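Local coordinates for tail spike protein gp49 (PDB 4RU4) that probably acts as a lyase that degrades the O-specific polysaccharide of Pseudomonas, serving as the trimeric tailspike by which the phage attacks the host envelope, at residues 234-239 / 257-262; 282-287 / 313-318. All blocks are in the same frame, centred on the assembly; numbering follows the deposited sequence.

Contact 1 (234-239 / 257-262). With NA (sodium ion), chain Y; EDO (1,2-ethanediol), chain S.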
loop_
_atom_site.group_PDB
_atom_site.type_symbol
_atom_site.label_atom_id
_atom_site.label_comp_id
_atom_site.label_asym_id
_atom_site.label_seq_id
_atom_site.Cartn_x
_atom_site.Cartn_y
_atom_site.Cartn_z
ATOM N N ASP B 234 7.653 -20.968 6.264
ATOM C CA ASP B 234 6.554 -20.286 6.940
ATOM C C ASP B 234 6.648 -20.541 8.435
ATOM O O ASP B 234 6.981 -21.655 8.857
ATOM C CB ASP B 234 5.206 -20.786 6.406
ATOM C CG ASP B 234 4.022 -20.140 7.113
ATOM O OD1 ASP B 234 3.952 -18.890 7.167
ATOM O OD2 ASP B 234 3.177 -20.885 7.650
ATOM N N ASP B 235 6.412 -19.496 9.220
ATOM C CA ASP B 235 6.318 -19.638 10.665
ATOM C C ASP B 235 7.621 -20.228 11.237
ATOM O O ASP B 235 7.583 -21.089 12.103
ATOM C CB ASP B 235 5.091 -20.524 10.976
ATOM C CG ASP B 235 4.763 -20.599 12.449
ATOM O OD1 ASP B 235 5.015 -19.606 13.167
ATOM O OD2 ASP B 235 4.238 -21.661 12.884
ATOM N N VAL B 236 8.780 -19.775 10.760
ATOM C CA VAL B 236 10.028 -20.271 11.329
ATOM C C VAL B 236 10.713 -19.209 12.166
ATOM O O VAL B 236 10.537 -18.004 11.944
ATOM C CB VAL B 236 11.043 -20.858 10.300
ATOM C CG1 VAL B 236 10.392 -21.965 9.445
ATOM C CG2 VAL B 236 11.660 -19.758 9.447
ATOM N N THR B 237 11.494 -19.667 13.127
ATOM C CA THR B 237 12.348 -18.779 13.885
ATOM C C THR B 237 13.796 -19.186 13.610
ATOM O O THR B 237 14.132 -20.345 13.736
ATOM C CB THR B 237 12.031 -18.858 15.391
ATOM O OG1 THR B 237 10.666 -18.478 15.595
ATOM C CG2 THR B 237 12.924 -17.888 16.181
ATOM N N VAL B 238 14.646 -18.253 13.190
ATOM C CA VAL B 238 16.036 -18.619 12.920
ATOM C C VAL B 238 16.958 -17.627 13.598
ATOM O O VAL B 238 16.785 -16.423 13.446
ATOM C CB VAL B 238 16.330 -18.611 11.406
ATOM C CG1 VAL B 238 17.786 -19.026 11.145
ATOM C CG2 VAL B 238 15.337 -19.544 10.639
ATOM N N THR B 239 17.935 -18.119 14.346
ATOM C CA THR B 239 18.987 -17.248 14.842
ATOM C C THR B 239 20.317 -17.826 14.407
ATOM O O THR B 239 20.438 -19.037 14.175
ATOM C CB THR B 239 18.976 -17.096 16.384
ATOM O OG1 THR B 239 19.319 -18.349 17.001
ATOM C CG2 THR B 239 17.612 -16.611 16.858
ATOM N N THR B 257 7.349 -16.458 4.854
ATOM C CA THR B 257 6.221 -15.718 5.452
ATOM C C THR B 257 6.173 -15.913 6.976
ATOM O O THR B 257 6.569 -16.971 7.492
ATOM C CB THR B 257 4.877 -16.200 4.865
ATOM O OG1 THR B 257 4.828 -17.643 4.928
ATOM C CG2 THR B 257 4.739 -15.754 3.394
ATOM N N ASN B 258 5.666 -14.909 7.694
ATOM C CA ASN B 258 5.357 -15.094 9.129
ATOM C C ASN B 258 6.539 -15.606 9.985
ATOM O O ASN B 258 6.353 -16.363 10.956
ATOM C CB ASN B 258 4.166 -16.043 9.250
ATOM C CG ASN B 258 3.054 -15.707 8.247
ATOM O OD1 ASN B 258 2.648 -14.551 8.141
ATOM N ND2 ASN B 258 2.580 -16.716 7.488
ATOM N N SER B 259 7.752 -15.177 9.641
ATOM C CA SER B 259 8.958 -15.739 10.250
ATOM C C SER B 259 9.774 -14.684 10.995
ATOM O O SER B 259 9.701 -13.501 10.674
ATOM C CB SER B 259 9.814 -16.448 9.180
ATOM O OG SER B 259 9.033 -17.477 8.590
ATOM N N ASN B 260 10.543 -15.121 11.980
ATOM C CA ASN B 260 11.413 -14.223 12.734
ATOM C C ASN B 260 12.843 -14.675 12.514
ATOM O O ASN B 260 13.224 -15.751 12.937
ATOM C CB ASN B 260 11.079 -14.219 14.232
ATOM C CG ASN B 260 9.852 -13.348 14.551
ATOM O OD1 ASN B 260 8.971 -13.188 13.710
ATOM N ND2 ASN B 260 9.816 -12.764 15.746
ATOM N N ILE B 261 13.622 -13.828 11.858
ATOM C CA ILE B 261 14.974 -14.173 11.472
ATOM C C ILE B 261 15.934 -13.173 12.103
ATOM O O ILE B 261 15.755 -11.948 11.969
ATOM C CB ILE B 261 15.164 -14.088 9.944
ATOM C CG1 ILE B 261 14.037 -14.833 9.186
ATOM C CG2 ILE B 261 16.567 -14.625 9.577
ATOM C CD1 ILE B 261 13.899 -16.320 9.586
ATOM N N SER B 262 16.957 -13.675 12.793
ATOM C CA SER B 262 17.917 -12.788 13.465
ATOM C C SER B 262 19.345 -13.268 13.245
ATOM O O SER B 262 19.733 -14.314 13.766
ATOM C CB SER B 262 17.626 -12.723 14.976
ATOM O OG SER B 262 18.549 -11.878 15.651
HETATM NA NA NA Y . 19.326 -12.879 18.357
HETATM C C1 EDO S . 8.027 -16.637 13.871
HETATM O O1 EDO S . 6.939 -15.748 13.608
HETATM C C2 EDO S . 7.674 -17.540 15.035
HETATM O O2 EDO S . 6.357 -18.026 14.824
HETATM O O HOH W 1 4.147 -17.057 12.887
HETATM O O HOH W 2 20.495 -15.078 19.401
#
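D234 sends its carboxylate across to T257 and N258, and a single oxygen, OD1, takes both bonds. The hydroxyl OG1 of T257 reaches D234 OD1 at 2.7 Å on the anti side of the carboxylate, tilted out of its plane. N258 ND2 comes to D234 OD1 at 2.6 Å almost in line with the C-O bond, and its amide plane stands 77° from the carboxylate. With CG anti to the backbone N (chi1 178°), D234 swings this oxygen toward its partners. The two bonds together fix the rotation of the carboxylate.

D235 and N258 each take positive phi at the bend of their own coil, a conformation that asparagine and aspartate tolerate better than most residues. Just past N258, S259 turns OG back beside its own backbone N, where the hydroxyl donates to T257 O at 2.7 Å and accepts the amide of V236, N to OG 3.2 Å and nearly straight. A small hydroxyl thus satisfies polar backbone atoms in a buried place. Farther along, the buried V238 and I261 point the same way and lie side by side, CG2 of V238 meeting CD1 of I261 at 3.7 Å; branched aliphatic residues fill the inside of the coil well. N260 turns outward, its amide ND2 bonded to D253 of the second subunit.

Parallel backbone bonds, such as V238 N to N260 O at 2.9 Å, join successive coils of a parallel beta-helix. Strand 237-240 runs between strands 212-214 and 260-263, and strand 260-263 in turn pairs with 287-290.

Contact 2 (282-287 / 313-318). With EDO (1,2-ethanediol), chain T.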
loop_
_atom_site.group_PDB
_atom_site.type_symbol
_atom_site.label_atom_id
_atom_site.label_comp_id
_atom_site.label_asym_id
_atom_site.label_seq_id
_atom_site.Cartn_x
_atom_site.Cartn_y
_atom_site.Cartn_z
ATOM N N GLY B 282 9.201 -13.593 -2.588
ATOM C CA GLY B 282 9.610 -12.543 -1.677
ATOM C C GLY B 282 9.324 -12.885 -0.222
ATOM O O GLY B 282 9.161 -14.048 0.116
ATOM N N ALA B 283 9.279 -11.859 0.623
ATOM C CA ALA B 283 9.132 -12.032 2.076
ATOM C C ALA B 283 7.913 -11.264 2.549
ATOM O O ALA B 283 7.669 -10.147 2.114
ATOM C CB ALA B 283 10.374 -11.507 2.801
ATOM N N ASP B 284 7.160 -11.845 3.482
ATOM C CA ASP B 284 5.899 -11.261 3.867
ATOM C C ASP B 284 5.680 -11.500 5.352
ATOM O O ASP B 284 5.792 -12.649 5.842
ATOM C CB ASP B 284 4.736 -11.876 3.074
ATOM C CG ASP B 284 3.472 -11.034 3.143
ATOM O OD1 ASP B 284 3.104 -10.579 4.233
ATOM O OD2 ASP B 284 2.839 -10.800 2.088
ATOM N N ASN B 285 5.368 -10.406 6.036
ATOM C CA ASN B 285 5.026 -10.461 7.453
ATOM C C ASN B 285 6.151 -11.058 8.293
ATOM O O ASN B 285 5.894 -11.867 9.185
ATOM C CB ASN B 285 3.757 -11.271 7.666
ATOM C CG ASN B 285 3.100 -10.946 8.984
ATOM O OD1 ASN B 285 3.241 -9.827 9.492
ATOM N ND2 ASN B 285 2.404 -11.913 9.563
ATOM N N CYS B 286 7.392 -10.666 8.003
ATOM C CA CYS B 286 8.542 -11.149 8.764
ATOM C C CYS B 286 9.146 -10.068 9.650
ATOM O O CYS B 286 9.170 -8.884 9.261
ATOM C CB CYS B 286 9.635 -11.656 7.820
ATOM S SG CYS B 286 9.177 -13.161 6.910
ATOM N N LYS B 287 9.657 -10.480 10.815
ATOM C CA LYS B 287 10.440 -9.587 11.686
ATOM C C LYS B 287 11.886 -10.017 11.562
ATOM O O LYS B 287 12.209 -11.197 11.782
ATOM C CB LYS B 287 9.957 -9.673 13.154
ATOM C CG LYS B 287 10.743 -8.773 14.139
ATOM C CD LYS B 287 9.993 -8.602 15.492
ATOM C CE LYS B 287 10.875 -7.838 16.519
ATOM N NZ LYS B 287 11.940 -8.748 17.048
ATOM N N MET B 313 9.250 -7.431 -1.045
ATOM C CA MET B 313 9.286 -7.527 0.404
ATOM C C MET B 313 8.114 -6.709 0.947
ATOM O O MET B 313 8.022 -5.508 0.689
ATOM C CB MET B 313 10.597 -6.962 0.958
ATOM C CG MET B 313 11.843 -7.291 0.141
ATOM S SD MET B 313 12.047 -9.053 -0.230
ATOM C CE MET B 313 13.565 -8.945 -1.166
ATOM N N ARG B 314 7.233 -7.340 1.723
ATOM C CA ARG B 314 6.000 -6.678 2.132
ATOM C C ARG B 314 5.708 -6.913 3.592
ATOM O O ARG B 314 5.913 -8.027 4.087
ATOM C CB ARG B 314 4.830 -7.220 1.317
ATOM C CG ARG B 314 4.957 -6.919 -0.188
ATOM C CD ARG B 314 3.706 -7.293 -0.958
ATOM N NE ARG B 314 3.761 -6.769 -2.321
ATOM C CZ ARG B 314 3.730 -7.516 -3.416
ATOM N NH1 ARG B 314 3.640 -8.830 -3.326
ATOM N NH2 ARG B 314 3.782 -6.933 -4.606
ATOM N N ASN B 315 5.210 -5.880 4.264
ATOM C CA ASN B 315 4.645 -6.054 5.615
ATOM C C ASN B 315 5.667 -6.582 6.644
ATOM O O ASN B 315 5.306 -7.344 7.547
ATOM C CB ASN B 315 3.401 -6.961 5.571
ATOM C CG ASN B 315 2.393 -6.557 4.463
ATOM O OD1 ASN B 315 2.200 -5.385 4.189
ATOM N ND2 ASN B 315 1.762 -7.546 3.832
ATOM N N CYS B 316 6.928 -6.168 6.510
ATOM C CA CYS B 316 7.997 -6.580 7.432
ATOM C C CYS B 316 8.486 -5.443 8.314
ATOM O O CYS B 316 8.338 -4.268 7.966
ATOM C CB CYS B 316 9.210 -7.108 6.653
ATOM S SG CYS B 316 8.890 -8.597 5.651
ATOM N N THR B 317 9.077 -5.793 9.448
ATOM C CA THR B 317 9.858 -4.845 10.255
ATOM C C THR B 317 11.310 -5.315 10.214
ATOM O O THR B 317 11.605 -6.496 10.503
ATOM C CB THR B 317 9.369 -4.770 11.736
ATOM O OG1 THR B 317 8.092 -4.132 11.769
ATOM C CG2 THR B 317 10.328 -3.922 12.596
ATOM N N LEU B 318 12.202 -4.412 9.829
ATOM C CA LEU B 318 13.601 -4.739 9.614
ATOM C C LEU B 318 14.469 -3.841 10.505
ATOM O O LEU B 318 14.201 -2.631 10.626
ATOM C CB LEU B 318 13.992 -4.522 8.131
ATOM C CG LEU B 318 13.045 -5.122 7.066
ATOM C CD1 LEU B 318 13.649 -4.863 5.660
ATOM C CD2 LEU B 318 12.870 -6.599 7.278
HETATM C C1 EDO T . 13.704 -11.056 14.721
HETATM O O1 EDO T . 12.813 -11.194 15.840
HETATM C C2 EDO T . 14.881 -10.187 15.131
HETATM O O2 EDO T . 14.482 -8.857 15.494
HETATM O O HOH W 3 3.822 -10.644 -0.509
#
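A283 and D284 pair with M313 and R314 as parallel strands on adjacent coils of a right-handed beta-helix, the pectin lyase-like fold. Backbone bonds come first: R314 N donates to A283 O at 2.9 Å, N285 N to R314 O at 3.1 Å, and beyond the bend T317 N to C286 O. N285 and N315 each make the equivalent bend on their own coil, both with positive phi, which asparagine accepts readily. G282 has backbone angles that would press a CB against the preceding carbonyl oxygen, so the lack of a side chain suits it.

Among polar side chains, D284 and N315 point the same way alongside each other. ND2 of N315 gives OD1 of D284 a weak hydrogen bond at 3.3 Å, with the carboxylate and amide planes 62° apart. The other oxygen, D284 OD2, accepts from a water that also lies in plane at the edge of the R314 guanidinium. R314, extended from CG to NE, carries its charge away from this contact to a salt bridge with E341. N315 packs on N315 of the third subunit, so this bend faces the neighbouring chains.

Apolar packing lies on the opposite face from D284 and R314: A283 CB approaches M313 SD at 4.2 Å, a small residue leaving room for the bent methionine.

The cysteines supply two further contacts. C316 packs SG on C286 CB at 3.8 Å. Because its first torsion (chi1 -62°) sets SG beside its own backbone N, the same sulfur accepts the amide of C286, N to SG 3.5 Å.

In the fold
Contact 1 closes before contact 2 opens along the chain, and their centres lie about 10 Å apart. They belong to consecutive coils of one beta-helix: strand 254-257 pairs with 281-284 and strand 260-263 with 287-290. Segment 257-262 therefore lies against 282-287, with probable backbone hydrogen bonds from N258 to D284 and from I261 to K287. D235, N258, N285 and N315 mark the same bend from coil to coil, and a hydrogen bond between N258 OD1 and N285 ND2 joins two of them. A serine, S259, and a cysteine, C316, fill equivalent places just after the bend. Both contacts touch the second subunit, placing them at the trimer interface, away from the annotated calcium sites.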